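Local coordinates for protein (tenascin) (Gallus gallus, PDB 1QR4), which is an extracellular matrix protein whose two fibronectin type III domains here span the heparin- and contactin-binding regions, consistent with a role in cell adhesion, at residues E20-R29 against V55-D66; V94-S102 against V113-R121. All blocks are in the same frame, centred on the assembly; numbering follows the deposited sequence.

Contact 1: residues E20-R29 against V55-D66; sequences ETTLSLRWRR and VDSTSFILRGLD
Leu23 and Leu25 pair with Leu62 and Phe60 between antiparallel strands 22-28 and 59-63 of a fibronectin type III β-sandwich, each pair joined by two backbone hydrogen bonds, their side chains all on one face. On this buried face branched and aromatic side chains fill the space toward the other sheet. Leu23 CD1 meets Leu65 CD1 at 3.7 Å, the two side chains crossing at about a right angle, and both leucines reach strand 70-78, on Ile73 and Tyr71. Leu25 runs alongside Phe60, and its CD1 also touches Leu62 CD2 at 4.1 Å. In Trp27, chi1 of 65° sets CG between the backbone N and carbonyl carbon and lays one indole face against the Thr58 backbone, where Thr58 CA makes a CH-pi contact with the five-membered ring. Tyr37 meets this tryptophan edge-to-face.

The other face is looser and carries mainly polar and charged side chains; Ile61 lays CD1 against Ser24 CB. Thr22 CG2 merely lies along the aliphatic part of Arg63, a poorly ordered residue. A water joins the segments, accepting from Arg26 NE and hydrogen-bonding Thr58 OG1. Gly64 adopts backbone angles that favour glycine, and beyond it Leu65 N donates to Thr21 O at 3.1 Å.

Contact 2: residues V94-S102 against V113-R121; sequences VVGSPKGIS and VSWTPPRSR
Segments 94-102 and 113-121 run roughly antiparallel, 157° apart end to end, and form an antiparallel hydrogen-bonded pair at Ser102 and Ser114, whose N and O atoms exchange two hydrogen bonds of 3.0 Å. This is the open end of the hairpin formed by strands 101-104 and 111-115 in the second fibronectin type III domain. Toward the loops the pairing thins: Thr116 N reaches Gly100 O only weakly, whereas Lys99 N gives Thr116 O a straight bond of 2.8 Å.

Among the side chains, Ile101 crosses Val113, CG1 to CG2 at 3.9 Å; with CG1 anti to the backbone N (chi1 -174°), the isoleucine also packs on Val162 and Ile176 of the opposing sheet. Pro98 sets its CB 4.1 Å from Trp115 CB, and the indole continues inward to Ile164 and Tyr125. Farther along, the Pro118 ring leans on the backbone, its CB 3.5 Å from Ser97 O; the rigid ring fits this extended loop and also touches Tyr125. On the exposed side Thr116 OG1 lies against Lys99 CB, while the lysine chain bends away.

Proline has no N-H to give, and Pro98 and Pro118 therefore limit the backbone bonding possible here. Past the Lys99 bond, the contacts from Val95 to Pro98 with Pro118 and Ser120 are mainly van der Waals packing, while the serines supply the two-bond pair.

Contacts 1 and 2 follow one another along the chain, one in each fibronectin type III domain, with centres 26 Å apart on opposite sides of the chain's centre. They nevertheless meet at the domain junction. Glu20 OE2 probably hydrogen-bonds Ser97 OG at 2.6 Å, and the same serine hydroxyl is hydrogen-bonded to Glu174 O. Glu20 CG lies 3.5 Å from Val95 O, and Val94 and Gly96 also touch Glu20. The loop ends of both contacts thus form part of the domain junction. The putative heparin site belongs to the first domain: Arg29 of contact 1 has its side chain about 8 Å from that of Lys33, whereas contact 2 lies away from it.

Contact 1: residues E20-R29 against V55-D66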
ATOM      1  N   GLU A  20      -0.128  -2.185   1.166  1.00 47.38           N
ATOM      2  CA  GLU A  20      -0.511  -1.236   2.208  1.00 39.07           C
ATOM      3  C   GLU A  20      -0.167  -1.785   3.575  1.00 29.58           C
ATOM      4  O   GLU A  20       0.074  -1.034   4.528  1.00 37.51           O
ATOM      5  CB  GLU A  20      -2.028  -1.012   2.187  1.00 54.45           C
ATOM      6  CG  GLU A  20      -2.513   0.052   1.231  1.00 74.27           C
ATOM      7  CD  GLU A  20      -4.024   0.090   1.123  1.00 72.84           C
ATOM      8  OE1 GLU A  20      -4.705  -0.088   2.159  1.00 70.18           O
ATOM      9  OE2 GLU A  20      -4.523   0.298  -0.001  1.00 65.76           O
ATOM     10  N   THR A  21      -0.129  -3.103   3.659  1.00 24.91           N
ATOM     11  CA  THR A  21       0.095  -3.750   4.920  1.00 36.43           C
ATOM     12  C   THR A  21       1.218  -4.794   4.861  1.00 35.82           C
ATOM     13  O   THR A  21       1.588  -5.375   5.886  1.00 43.26           O
ATOM     14  CB  THR A  21      -1.276  -4.345   5.380  1.00 45.85           C
ATOM     15  OG1 THR A  21      -1.177  -4.911   6.688  1.00 61.49           O
ATOM     16  CG2 THR A  21      -1.769  -5.396   4.389  1.00 46.06           C
ATOM     17  N   THR A  22       1.787  -5.017   3.677  1.00 33.96           N
ATOM     18  CA  THR A  22       2.862  -5.996   3.562  1.00 27.55           C
ATOM     19  C   THR A  22       4.055  -5.556   2.751  1.00 22.78           C
ATOM     20  O   THR A  22       3.985  -4.632   1.956  1.00 26.84           O
ATOM     21  CB  THR A  22       2.413  -7.324   2.921  1.00 27.04           C
ATOM     22  OG1 THR A  22       2.283  -7.156   1.508  1.00 42.79           O
ATOM     23  CG2 THR A  22       1.109  -7.796   3.497  1.00 44.77           C
ATOM     24  N   LEU A  23       5.140  -6.299   2.941  1.00 23.82           N
ATOM     25  CA  LEU A  23       6.396  -6.110   2.237  1.00 12.50           C
ATOM     26  C   LEU A  23       6.924  -7.495   2.014  1.00 12.07           C
ATOM     27  O   LEU A  23       6.830  -8.349   2.893  1.00 15.91           O
ATOM     28  CB  LEU A  23       7.388  -5.322   3.071  1.00 21.22           C
ATOM     29  CG  LEU A  23       7.123  -3.820   3.118  1.00 34.07           C
ATOM     30  CD1 LEU A  23       8.028  -3.184   4.150  1.00 30.07           C
ATOM     31  CD2 LEU A  23       7.337  -3.197   1.748  1.00 24.97           C
ATOM     32  N   SER A  24       7.427  -7.730   0.812  1.00 18.55           N
ATOM     33  CA  SER A  24       7.981  -9.025   0.449  1.00 19.79           C
ATOM     34  C   SER A  24       9.526  -8.983   0.521  1.00 29.91           C
ATOM     35  O   SER A  24      10.188  -8.214  -0.188  1.00 30.69           O
ATOM     36  CB  SER A  24       7.505  -9.392  -0.949  1.00 28.05           C
ATOM     37  OG  SER A  24       7.970 -10.678  -1.298  1.00 61.85           O
ATOM     38  N   LEU A  25      10.091  -9.796   1.406  1.00 31.98           N
ATOM     39  CA  LEU A  25      11.533  -9.832   1.589  1.00 23.67           C
ATOM     40  C   LEU A  25      12.216 -11.016   0.915  1.00 33.19           C
ATOM     41  O   LEU A  25      11.704 -12.147   0.921  1.00 32.24           O
ATOM     42  CB  LEU A  25      11.859  -9.856   3.079  1.00 28.36           C
ATOM     43  CG  LEU A  25      11.260  -8.741   3.933  1.00 22.26           C
ATOM     44  CD1 LEU A  25      11.451  -9.071   5.398  1.00 22.96           C
ATOM     45  CD2 LEU A  25      11.892  -7.417   3.582  1.00 25.88           C
ATOM     46  N   ARG A  26      13.408 -10.750   0.381  1.00 27.51           N
ATOM     47  CA  ARG A  26      14.204 -11.772  -0.280  1.00 24.65           C
ATOM     48  C   ARG A  26      15.690 -11.508  -0.035  1.00 29.45           C
ATOM     49  O   ARG A  26      16.126 -10.362  -0.013  1.00 25.57           O
ATOM     50  CB  ARG A  26      13.885 -11.805  -1.766  1.00 31.23           C
ATOM     51  CG  ARG A  26      14.396 -13.021  -2.462  1.00 41.07           C
ATOM     52  CD  ARG A  26      13.728 -13.179  -3.803  1.00 43.85           C
ATOM     53  NE  ARG A  26      14.396 -14.205  -4.588  1.00 38.19           N
ATOM     54  CZ  ARG A  26      15.145 -13.954  -5.652  1.00 51.80           C
ATOM     55  NH1 ARG A  26      15.315 -12.699  -6.069  1.00 50.62           N
ATOM     56  NH2 ARG A  26      15.749 -14.956  -6.279  1.00 35.93           N
ATOM     57  N   TRP A  27      16.452 -12.584   0.159  1.00 30.31           N
ATOM     58  CA  TRP A  27      17.880 -12.486   0.438  1.00 26.42           C
ATOM     59  C   TRP A  27      18.635 -13.761   0.115  1.00 29.97           C
ATOM     60  O   TRP A  27      18.041 -14.793  -0.204  1.00 27.12           O
ATOM     61  CB  TRP A  27      18.092 -12.212   1.916  1.00 29.79           C
ATOM     62  CG  TRP A  27      17.628 -13.339   2.750  1.00 17.43           C
ATOM     63  CD1 TRP A  27      18.349 -14.425   3.131  1.00 36.52           C
ATOM     64  CD2 TRP A  27      16.318 -13.518   3.287  1.00 28.56           C
ATOM     65  NE1 TRP A  27      17.572 -15.278   3.872  1.00 27.99           N
ATOM     66  CE2 TRP A  27      16.316 -14.748   3.981  1.00 14.85           C
ATOM     67  CE3 TRP A  27      15.139 -12.761   3.244  1.00 35.42           C
ATOM     68  CZ2 TRP A  27      15.188 -15.244   4.624  1.00 21.44           C
ATOM     69  CZ3 TRP A  27      14.008 -13.255   3.884  1.00 25.81           C
ATOM     70  CH2 TRP A  27      14.042 -14.489   4.566  1.00 36.51           C
ATOM     71  N   ARG A  28      19.955 -13.682   0.262  1.00 22.57           N
ATOM     72  CA  ARG A  28      20.805 -14.828   0.024  1.00 24.19           C
ATOM     73  C   ARG A  28      21.132 -15.508   1.329  1.00 34.69           C
ATOM     74  O   ARG A  28      21.332 -14.852   2.349  1.00 42.94           O
ATOM     75  CB  ARG A  28      22.092 -14.442  -0.674  1.00 26.28           C
ATOM     76  CG  ARG A  28      22.044 -14.653  -2.153  1.00 23.95           C
ATOM     77  CD  ARG A  28      23.422 -14.926  -2.672  1.00 59.57           C
ATOM     78  NE  ARG A  28      23.454 -14.965  -4.129  1.00 82.01           N
ATOM     79  CZ  ARG A  28      23.052 -13.970  -4.923  1.00 82.35           C
ATOM     80  NH1 ARG A  28      22.568 -12.835  -4.409  1.00 45.82           N
ATOM     81  NH2 ARG A  28      23.155 -14.107  -6.242  1.00 70.92           N
ATOM     82  N   ARG A  29      21.172 -16.831   1.288  1.00 40.76           N
ATOM     83  CA  ARG A  29      21.469 -17.633   2.459  1.00 37.09           C
ATOM     84  C   ARG A  29      22.963 -17.559   2.761  1.00 38.46           C
ATOM     85  O   ARG A  29      23.769 -17.362   1.853  1.00 41.50           O
ATOM     86  CB  ARG A  29      21.081 -19.075   2.169  1.00 20.78           C
ATOM     87  CG  ARG A  29      21.425 -20.097   3.236  1.00 12.64           C
ATOM     88  CD  ARG A  29      21.175 -21.496   2.671  1.00 39.29           C
ATOM     89  NE  ARG A  29      21.468 -22.552   3.630  1.00 31.81           N
ATOM     90  CZ  ARG A  29      20.594 -23.468   4.032  1.00 35.09           C
ATOM     91  NH1 ARG A  29      19.352 -23.473   3.554  1.00 45.56           N
ATOM     92  NH2 ARG A  29      20.957 -24.365   4.942  1.00 32.75           N
ATOM     93  N   VAL A  55      15.693 -21.869   8.632  1.00 31.92           N
ATOM     94  CA  VAL A  55      16.918 -21.880   7.843  1.00 25.90           C
ATOM     95  C   VAL A  55      16.694 -22.132   6.356  1.00 32.82           C
ATOM     96  O   VAL A  55      17.525 -21.768   5.525  1.00 43.35           O
ATOM     97  CB  VAL A  55      17.897 -22.937   8.352  1.00 25.54           C
ATOM     98  CG1 VAL A  55      18.608 -22.421   9.556  1.00 35.52           C
ATOM     99  CG2 VAL A  55      17.159 -24.197   8.708  1.00 43.68           C
ATOM    100  N   ASP A  56      15.562 -22.730   6.018  1.00 27.35           N
ATOM    101  CA  ASP A  56      15.251 -23.050   4.632  1.00 10.89           C
ATOM    102  C   ASP A  56      14.579 -21.947   3.813  1.00 22.01           C
ATOM    103  O   ASP A  56      14.198 -22.171   2.663  1.00 38.68           O
ATOM    104  CB  ASP A  56      14.410 -24.329   4.586  1.00 58.18           C
ATOM    105  CG  ASP A  56      13.258 -24.315   5.597  1.00 91.47           C
ATOM    106  OD1 ASP A  56      13.516 -24.679   6.772  1.00 99.06           O
ATOM    107  OD2 ASP A  56      12.110 -23.938   5.227  1.00 81.38           O
ATOM    108  N   SER A  57      14.444 -20.753   4.382  1.00 24.18           N
ATOM    109  CA  SER A  57      13.811 -19.657   3.655  1.00 25.11           C
ATOM    110  C   SER A  57      14.791 -18.614   3.114  1.00 26.93           C
ATOM    111  O   SER A  57      15.818 -18.318   3.735  1.00 36.22           O
ATOM    112  CB  SER A  57      12.775 -18.938   4.534  1.00 20.50           C
ATOM    113  OG  SER A  57      11.985 -19.857   5.266  1.00 62.60           O
ATOM    114  N   THR A  58      14.471 -18.077   1.939  1.00 25.06           N
ATOM    115  CA  THR A  58      15.262 -17.016   1.341  1.00 30.53           C
ATOM    116  C   THR A  58      14.269 -15.942   0.910  1.00 27.55           C
ATOM    117  O   THR A  58      14.619 -14.954   0.261  1.00 34.74           O
ATOM    118  CB  THR A  58      16.081 -17.502   0.149  1.00 30.34           C
ATOM    119  OG1 THR A  58      15.218 -18.082  -0.830  1.00 36.71           O
ATOM    120  CG2 THR A  58      17.106 -18.521   0.603  1.00 23.68           C
ATOM    121  N   SER A  59      13.026 -16.138   1.346  1.00 37.83           N
ATOM    122  CA  SER A  59      11.910 -15.256   1.039  1.00 28.71           C
ATOM    123  C   SER A  59      10.922 -15.330   2.196  1.00 24.81           C
ATOM    124  O   SER A  59      10.791 -16.371   2.847  1.00 43.92           O
ATOM    125  CB  SER A  59      11.228 -15.728  -0.242  1.00 29.72           C
ATOM    126  OG  SER A  59      10.334 -14.745  -0.715  1.00 49.96           O
ATOM    127  N   PHE A  60      10.235 -14.226   2.455  1.00 22.91           N
ATOM    128  CA  PHE A  60       9.272 -14.159   3.548  1.00 19.61           C
ATOM    129  C   PHE A  60       8.455 -12.901   3.365  1.00 23.63           C
ATOM    130  O   PHE A  60       9.020 -11.839   3.103  1.00 34.18           O
ATOM    131  CB  PHE A  60      10.016 -14.105   4.885  1.00 17.83           C
ATOM    132  CG  PHE A  60       9.175 -13.650   6.052  1.00 19.02           C
ATOM    133  CD1 PHE A  60       8.951 -12.295   6.284  1.00 30.14           C
ATOM    134  CD2 PHE A  60       8.626 -14.577   6.931  1.00 20.67           C
ATOM    135  CE1 PHE A  60       8.192 -11.871   7.369  1.00 33.01           C
ATOM    136  CE2 PHE A  60       7.862 -14.164   8.020  1.00 30.41           C
ATOM    137  CZ  PHE A  60       7.644 -12.810   8.239  1.00 28.93           C
ATOM    138  N   ILE A  61       7.131 -13.024   3.486  1.00 31.81           N
ATOM    139  CA  ILE A  61       6.230 -11.871   3.352  1.00 34.35           C
ATOM    140  C   ILE A  61       5.977 -11.265   4.718  1.00 27.02           C
ATOM    141  O   ILE A  61       5.415 -11.902   5.612  1.00 35.21           O
ATOM    142  CB  ILE A  61       4.856 -12.235   2.749  1.00 34.87           C
ATOM    143  CG1 ILE A  61       5.013 -12.877   1.371  1.00 38.08           C
ATOM    144  CG2 ILE A  61       4.014 -10.976   2.609  1.00 50.42           C
ATOM    145  CD1 ILE A  61       5.467 -11.926   0.316  1.00 32.91           C
ATOM    146  N   LEU A  62       6.434 -10.036   4.881  1.00 27.87           N
ATOM    147  CA  LEU A  62       6.258  -9.328   6.131  1.00 26.73           C
ATOM    148  C   LEU A  62       4.832  -8.777   6.147  1.00 38.64           C
ATOM    149  O   LEU A  62       4.387  -8.159   5.183  1.00 54.59           O
ATOM    150  CB  LEU A  62       7.287  -8.213   6.205  1.00 26.40           C
ATOM    151  CG  LEU A  62       7.480  -7.530   7.543  1.00 27.51           C
ATOM    152  CD1 LEU A  62       7.488  -8.534   8.687  1.00 31.42           C
ATOM    153  CD2 LEU A  62       8.794  -6.792   7.455  1.00 31.51           C
ATOM    154  N   ARG A  63       4.110  -9.013   7.234  1.00 46.11           N
ATOM    155  CA  ARG A  63       2.723  -8.558   7.324  1.00 39.86           C
ATOM    156  C   ARG A  63       2.364  -7.848   8.630  1.00 42.07           C
ATOM    157  O   ARG A  63       3.090  -7.931   9.638  1.00 44.51           O
ATOM    158  CB  ARG A  63       1.783  -9.759   7.138  1.00 51.95           C
ATOM    159  CG  ARG A  63       1.809 -10.399   5.749  1.00 64.89           C
ATOM    160  CD  ARG A  63       1.096 -11.742   5.757  1.00 70.79           C
ATOM    161  NE  ARG A  63       1.848 -12.756   6.495  1.00 95.79           N
ATOM    162  CZ  ARG A  63       2.341 -13.871   5.960  1.00 95.82           C
ATOM    163  NH1 ARG A  63       2.159 -14.132   4.671  1.00 91.95           N
ATOM    164  NH2 ARG A  63       3.046 -14.713   6.708  1.00 89.80           N
ATOM    165  N   GLY A  64       1.219  -7.169   8.609  1.00 38.69           N
ATOM    166  CA  GLY A  64       0.743  -6.474   9.793  1.00 38.66           C
ATOM    167  C   GLY A  64       1.319  -5.091   9.968  1.00 40.34           C
ATOM    168  O   GLY A  64       1.330  -4.543  11.067  1.00 43.29           O
ATOM    169  N   LEU A  65       1.745  -4.508   8.858  1.00 44.25           N
ATOM    170  CA  LEU A  65       2.342  -3.186   8.866  1.00 44.08           C
ATOM    171  C   LEU A  65       1.300  -2.079   8.655  1.00 43.24           C
ATOM    172  O   LEU A  65       0.142  -2.360   8.353  1.00 51.30           O
ATOM    173  CB  LEU A  65       3.421  -3.128   7.773  1.00 42.97           C
ATOM    174  CG  LEU A  65       4.395  -4.310   7.705  1.00 22.00           C
ATOM    175  CD1 LEU A  65       5.419  -4.062   6.616  1.00 20.00           C
ATOM    176  CD2 LEU A  65       5.066  -4.518   9.046  1.00 16.52           C
ATOM    177  N   ASP A  66       1.708  -0.829   8.866  1.00 35.12           N
ATOM    178  CA  ASP A  66       0.823   0.312   8.668  1.00 31.00           C
ATOM    179  C   ASP A  66       1.049   0.858   7.255  1.00 43.25           C
ATOM    180  O   ASP A  66       2.052   0.526   6.622  1.00 53.35           O
ATOM    181  CB  ASP A  66       1.055   1.369   9.748  1.00 21.86           C
ATOM    182  CG  ASP A  66       0.702   0.860  11.150  1.00 43.49           C
ATOM    183  OD1 ASP A  66       0.454  -0.359  11.312  1.00 33.38           O
ATOM    184  OD2 ASP A  66       0.678   1.675  12.103  1.00 45.02           O
TER
HETATM  185  O   HOH W   1      -1.174  -7.981   6.745  1.00 66.38           O
HETATM  186  O   HOH W   2      13.718 -16.533  -2.766  1.00 40.07           O

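Contact 2: residues V94-S102 against V113-R121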
ATOM      1  N   VAL A  94       3.021   1.211   0.856  1.00 35.18           N
ATOM      2  CA  VAL A  94       2.359   2.148  -0.040  1.00 40.31           C
ATOM      3  C   VAL A  94       1.226   2.863   0.696  1.00 21.94           C
ATOM      4  O   VAL A  94       0.681   2.328   1.649  1.00 39.55           O
ATOM      5  CB  VAL A  94       1.798   1.424  -1.262  1.00 29.27           C
ATOM      6  CG1 VAL A  94       0.750   0.425  -0.840  1.00 62.73           C
ATOM      7  CG2 VAL A  94       1.214   2.427  -2.235  1.00 70.08           C
ATOM      8  N   VAL A  95       0.890   4.078   0.274  1.00 35.45           N
ATOM      9  CA  VAL A  95      -0.199   4.835   0.900  1.00 34.49           C
ATOM     10  C   VAL A  95      -1.515   4.042   0.843  1.00 43.92           C
ATOM     11  O   VAL A  95      -1.720   3.229  -0.065  1.00 45.51           O
ATOM     12  CB  VAL A  95      -0.372   6.231   0.231  1.00 39.67           C
ATOM     13  CG1 VAL A  95      -0.619   6.084  -1.260  1.00 44.48           C
ATOM     14  CG2 VAL A  95      -1.496   7.011   0.890  1.00 34.12           C
ATOM     15  N   GLY A  96      -2.383   4.259   1.831  1.00 41.40           N
ATOM     16  CA  GLY A  96      -3.658   3.552   1.884  1.00 42.79           C
ATOM     17  C   GLY A  96      -4.778   3.950   0.922  1.00 47.32           C
ATOM     18  O   GLY A  96      -4.928   5.128   0.569  1.00 41.44           O
ATOM     19  N   SER A  97      -5.558   2.949   0.500  1.00 41.28           N
ATOM     20  CA  SER A  97      -6.710   3.135  -0.399  1.00 49.82           C
ATOM     21  C   SER A  97      -7.916   3.624   0.405  1.00 39.71           C
ATOM     22  O   SER A  97      -8.026   3.299   1.595  1.00 41.93           O
ATOM     23  CB  SER A  97      -7.153   1.790  -1.000  1.00 30.97           C
ATOM     24  OG  SER A  97      -6.183   1.190  -1.826  1.00 59.13           O
ATOM     25  N   PRO A  98      -8.833   4.409  -0.221  1.00 38.64           N
ATOM     26  CA  PRO A  98     -10.016   4.873   0.512  1.00 45.84           C
ATOM     27  C   PRO A  98     -10.800   3.582   0.760  1.00 42.32           C
ATOM     28  O   PRO A  98     -10.644   2.614   0.012  1.00 39.25           O
ATOM     29  CB  PRO A  98     -10.722   5.765  -0.503  1.00 36.63           C
ATOM     30  CG  PRO A  98      -9.605   6.278  -1.338  1.00 45.22           C
ATOM     31  CD  PRO A  98      -8.784   5.033  -1.554  1.00 38.05           C
ATOM     32  N   LYS A  99     -11.612   3.542   1.809  1.00 44.61           N
ATOM     33  CA  LYS A  99     -12.336   2.315   2.148  1.00 57.64           C
ATOM     34  C   LYS A  99     -13.676   1.985   1.474  1.00 52.99           C
ATOM     35  O   LYS A  99     -13.978   0.810   1.251  1.00 49.41           O
ATOM     36  CB  LYS A  99     -12.450   2.184   3.671  1.00 63.61           C
ATOM     37  CG  LYS A  99     -11.109   2.021   4.383  1.00 65.01           C
ATOM     38  CD  LYS A  99     -10.309   0.834   3.822  1.00 77.15           C
ATOM     39  CE  LYS A  99     -10.979  -0.517   4.116  1.00 87.22           C
ATOM     40  NZ  LYS A  99     -11.043  -0.842   5.583  1.00100.00           N
ATOM     41  N   GLY A 100     -14.470   2.992   1.128  1.00 50.69           N
ATOM     42  CA  GLY A 100     -15.741   2.685   0.501  1.00 59.62           C
ATOM     43  C   GLY A 100     -16.304   3.739  -0.421  1.00 63.76           C
ATOM     44  O   GLY A 100     -16.542   4.881  -0.024  1.00 76.49           O
ATOM     45  N   ILE A 101     -16.545   3.355  -1.665  1.00 54.33           N
ATOM     46  CA  ILE A 101     -17.099   4.302  -2.608  1.00 46.97           C
ATOM     47  C   ILE A 101     -18.627   4.228  -2.550  1.00 56.25           C
ATOM     48  O   ILE A 101     -19.207   3.139  -2.496  1.00 64.45           O
ATOM     49  CB  ILE A 101     -16.562   4.041  -4.026  1.00 28.45           C
ATOM     50  CG1 ILE A 101     -17.035   5.128  -4.983  1.00 27.87           C
ATOM     51  CG2 ILE A 101     -16.941   2.652  -4.496  1.00 51.04           C
ATOM     52  CD1 ILE A 101     -16.451   4.993  -6.374  1.00 48.28           C
ATOM     53  N   SER A 102     -19.271   5.387  -2.464  1.00 53.95           N
ATOM     54  CA  SER A 102     -20.721   5.443  -2.412  1.00 48.17           C
ATOM     55  C   SER A 102     -21.232   6.535  -3.333  1.00 51.55           C
ATOM     56  O   SER A 102     -20.532   7.509  -3.621  1.00 47.84           O
ATOM     57  CB  SER A 102     -21.208   5.677  -0.983  1.00 54.00           C
ATOM     58  OG  SER A 102     -20.821   6.949  -0.508  1.00 76.93           O
ATOM     59  N   VAL A 113     -20.245  11.575  -5.607  1.00 50.33           N
ATOM     60  CA  VAL A 113     -19.474  10.407  -5.198  1.00 34.70           C
ATOM     61  C   VAL A 113     -18.773  10.767  -3.895  1.00 33.07           C
ATOM     62  O   VAL A 113     -18.264  11.875  -3.737  1.00 38.17           O
ATOM     63  CB  VAL A 113     -18.468   9.971  -6.286  1.00 36.28           C
ATOM     64  CG1 VAL A 113     -17.671  11.148  -6.781  1.00 28.76           C
ATOM     65  CG2 VAL A 113     -17.563   8.885  -5.750  1.00 38.38           C
ATOM     66  N   SER A 114     -18.823   9.854  -2.936  1.00 30.69           N
ATOM     67  CA  SER A 114     -18.215  10.068  -1.632  1.00 34.61           C
ATOM     68  C   SER A 114     -17.376   8.840  -1.254  1.00 37.29           C
ATOM     69  O   SER A 114     -17.563   7.759  -1.821  1.00 39.85           O
ATOM     70  CB  SER A 114     -19.316  10.309  -0.606  1.00 28.44           C
ATOM     71  OG  SER A 114     -18.800  10.349   0.707  1.00 56.23           O
ATOM     72  N   TRP A 115     -16.427   9.009  -0.333  1.00 42.06           N
ATOM     73  CA  TRP A 115     -15.563   7.890   0.088  1.00 42.64           C
ATOM     74  C   TRP A 115     -15.116   8.004   1.522  1.00 27.85           C
ATOM     75  O   TRP A 115     -15.051   9.091   2.062  1.00 34.85           O
ATOM     76  CB  TRP A 115     -14.307   7.806  -0.785  1.00 33.45           C
ATOM     77  CG  TRP A 115     -13.545   9.082  -0.801  1.00 37.25           C
ATOM     78  CD1 TRP A 115     -12.584   9.472   0.081  1.00 30.01           C
ATOM     79  CD2 TRP A 115     -13.741  10.181  -1.702  1.00 35.36           C
ATOM     80  NE1 TRP A 115     -12.174  10.751  -0.206  1.00 38.28           N
ATOM     81  CE2 TRP A 115     -12.865  11.212  -1.295  1.00 29.53           C
ATOM     82  CE3 TRP A 115     -14.573  10.396  -2.813  1.00 22.68           C
ATOM     83  CZ2 TRP A 115     -12.795  12.447  -1.960  1.00 37.99           C
ATOM     84  CZ3 TRP A 115     -14.505  11.627  -3.477  1.00 35.04           C
ATOM     85  CH2 TRP A 115     -13.620  12.634  -3.044  1.00 34.18           C
ATOM     86  N   THR A 116     -14.803   6.877   2.140  1.00 43.01           N
ATOM     87  CA  THR A 116     -14.345   6.919   3.515  1.00 51.88           C
ATOM     88  C   THR A 116     -12.816   6.873   3.537  1.00 55.34           C
ATOM     89  O   THR A 116     -12.184   5.970   2.980  1.00 51.68           O
ATOM     90  CB  THR A 116     -14.993   5.824   4.411  1.00 54.18           C
ATOM     91  OG1 THR A 116     -14.336   4.567   4.215  1.00 68.02           O
ATOM     92  CG2 THR A 116     -16.488   5.688   4.082  1.00 60.99           C
ATOM     93  N   PRO A 117     -12.209   7.914   4.111  1.00 48.67           N
ATOM     94  CA  PRO A 117     -10.779   8.140   4.269  1.00 56.68           C
ATOM     95  C   PRO A 117     -10.060   7.053   5.030  1.00 62.14           C
ATOM     96  O   PRO A 117     -10.585   6.494   5.997  1.00 68.06           O
ATOM     97  CB  PRO A 117     -10.737   9.443   5.052  1.00 52.23           C
ATOM     98  CG  PRO A 117     -11.944  10.148   4.577  1.00 61.10           C
ATOM     99  CD  PRO A 117     -12.956   9.056   4.657  1.00 76.79           C
ATOM    100  N   PRO A 118      -8.829   6.752   4.601  1.00 56.87           N
ATOM    101  CA  PRO A 118      -7.956   5.741   5.199  1.00 60.88           C
ATOM    102  C   PRO A 118      -7.243   6.297   6.445  1.00 74.08           C
ATOM    103  O   PRO A 118      -7.266   7.514   6.699  1.00 65.68           O
ATOM    104  CB  PRO A 118      -6.961   5.467   4.076  1.00 47.07           C
ATOM    105  CG  PRO A 118      -6.802   6.831   3.455  1.00 26.24           C
ATOM    106  CD  PRO A 118      -8.230   7.310   3.372  1.00 26.38           C
ATOM    107  N   ARG A 119      -6.658   5.395   7.238  1.00 83.01           N
ATOM    108  CA  ARG A 119      -5.909   5.775   8.441  1.00 78.19           C
ATOM    109  C   ARG A 119      -4.467   5.941   7.982  1.00 78.34           C
ATOM    110  O   ARG A 119      -3.594   5.125   8.293  1.00 77.00           O
ATOM    111  CB  ARG A 119      -6.009   4.694   9.530  1.00 73.60           C
ATOM    112  CG  ARG A 119      -7.372   4.599  10.223  1.00 86.51           C
ATOM    113  CD  ARG A 119      -7.675   5.833  11.077  1.00 99.98           C
ATOM    114  NE  ARG A 119      -6.778   5.948  12.229  1.00 99.97           N
ATOM    115  CZ  ARG A 119      -7.180   5.927  13.498  1.00 99.98           C
ATOM    116  NH1 ARG A 119      -8.471   5.795  13.785  1.00 99.90           N
ATOM    117  NH2 ARG A 119      -6.292   6.033  14.481  1.00 92.95           N
ATOM    118  N   SER A 120      -4.253   6.981   7.182  1.00 70.87           N
ATOM    119  CA  SER A 120      -2.949   7.297   6.621  1.00 76.51           C
ATOM    120  C   SER A 120      -2.952   8.757   6.181  1.00 75.10           C
ATOM    121  O   SER A 120      -3.971   9.272   5.709  1.00 74.04           O
ATOM    122  CB  SER A 120      -2.658   6.384   5.418  1.00 75.49           C
ATOM    123  OG  SER A 120      -1.519   6.819   4.692  1.00 69.72           O
ATOM    124  N   ARG A 121      -1.819   9.426   6.371  1.00 69.62           N
ATOM    125  CA  ARG A 121      -1.683  10.820   5.984  1.00 66.00           C
ATOM    126  C   ARG A 121      -1.839  10.886   4.471  1.00 67.22           C
ATOM    127  O   ARG A 121      -1.166  10.159   3.742  1.00 76.05           O
ATOM    128  CB  ARG A 121      -0.322  11.338   6.426  1.00 60.96           C
ATOM    129  CG  ARG A 121       0.064  12.674   5.847  1.00 72.23           C
ATOM    130  CD  ARG A 121       1.409  13.085   6.394  1.00 90.92           C
ATOM    131  NE  ARG A 121       1.983  14.217   5.674  1.00 99.96           N
ATOM    132  CZ  ARG A 121       3.024  14.924   6.106  1.00 99.93           C
ATOM    133  NH1 ARG A 121       3.600  14.618   7.262  1.00 99.95           N
ATOM    134  NH2 ARG A 121       3.499  15.927   5.375  1.00100.00           N
TER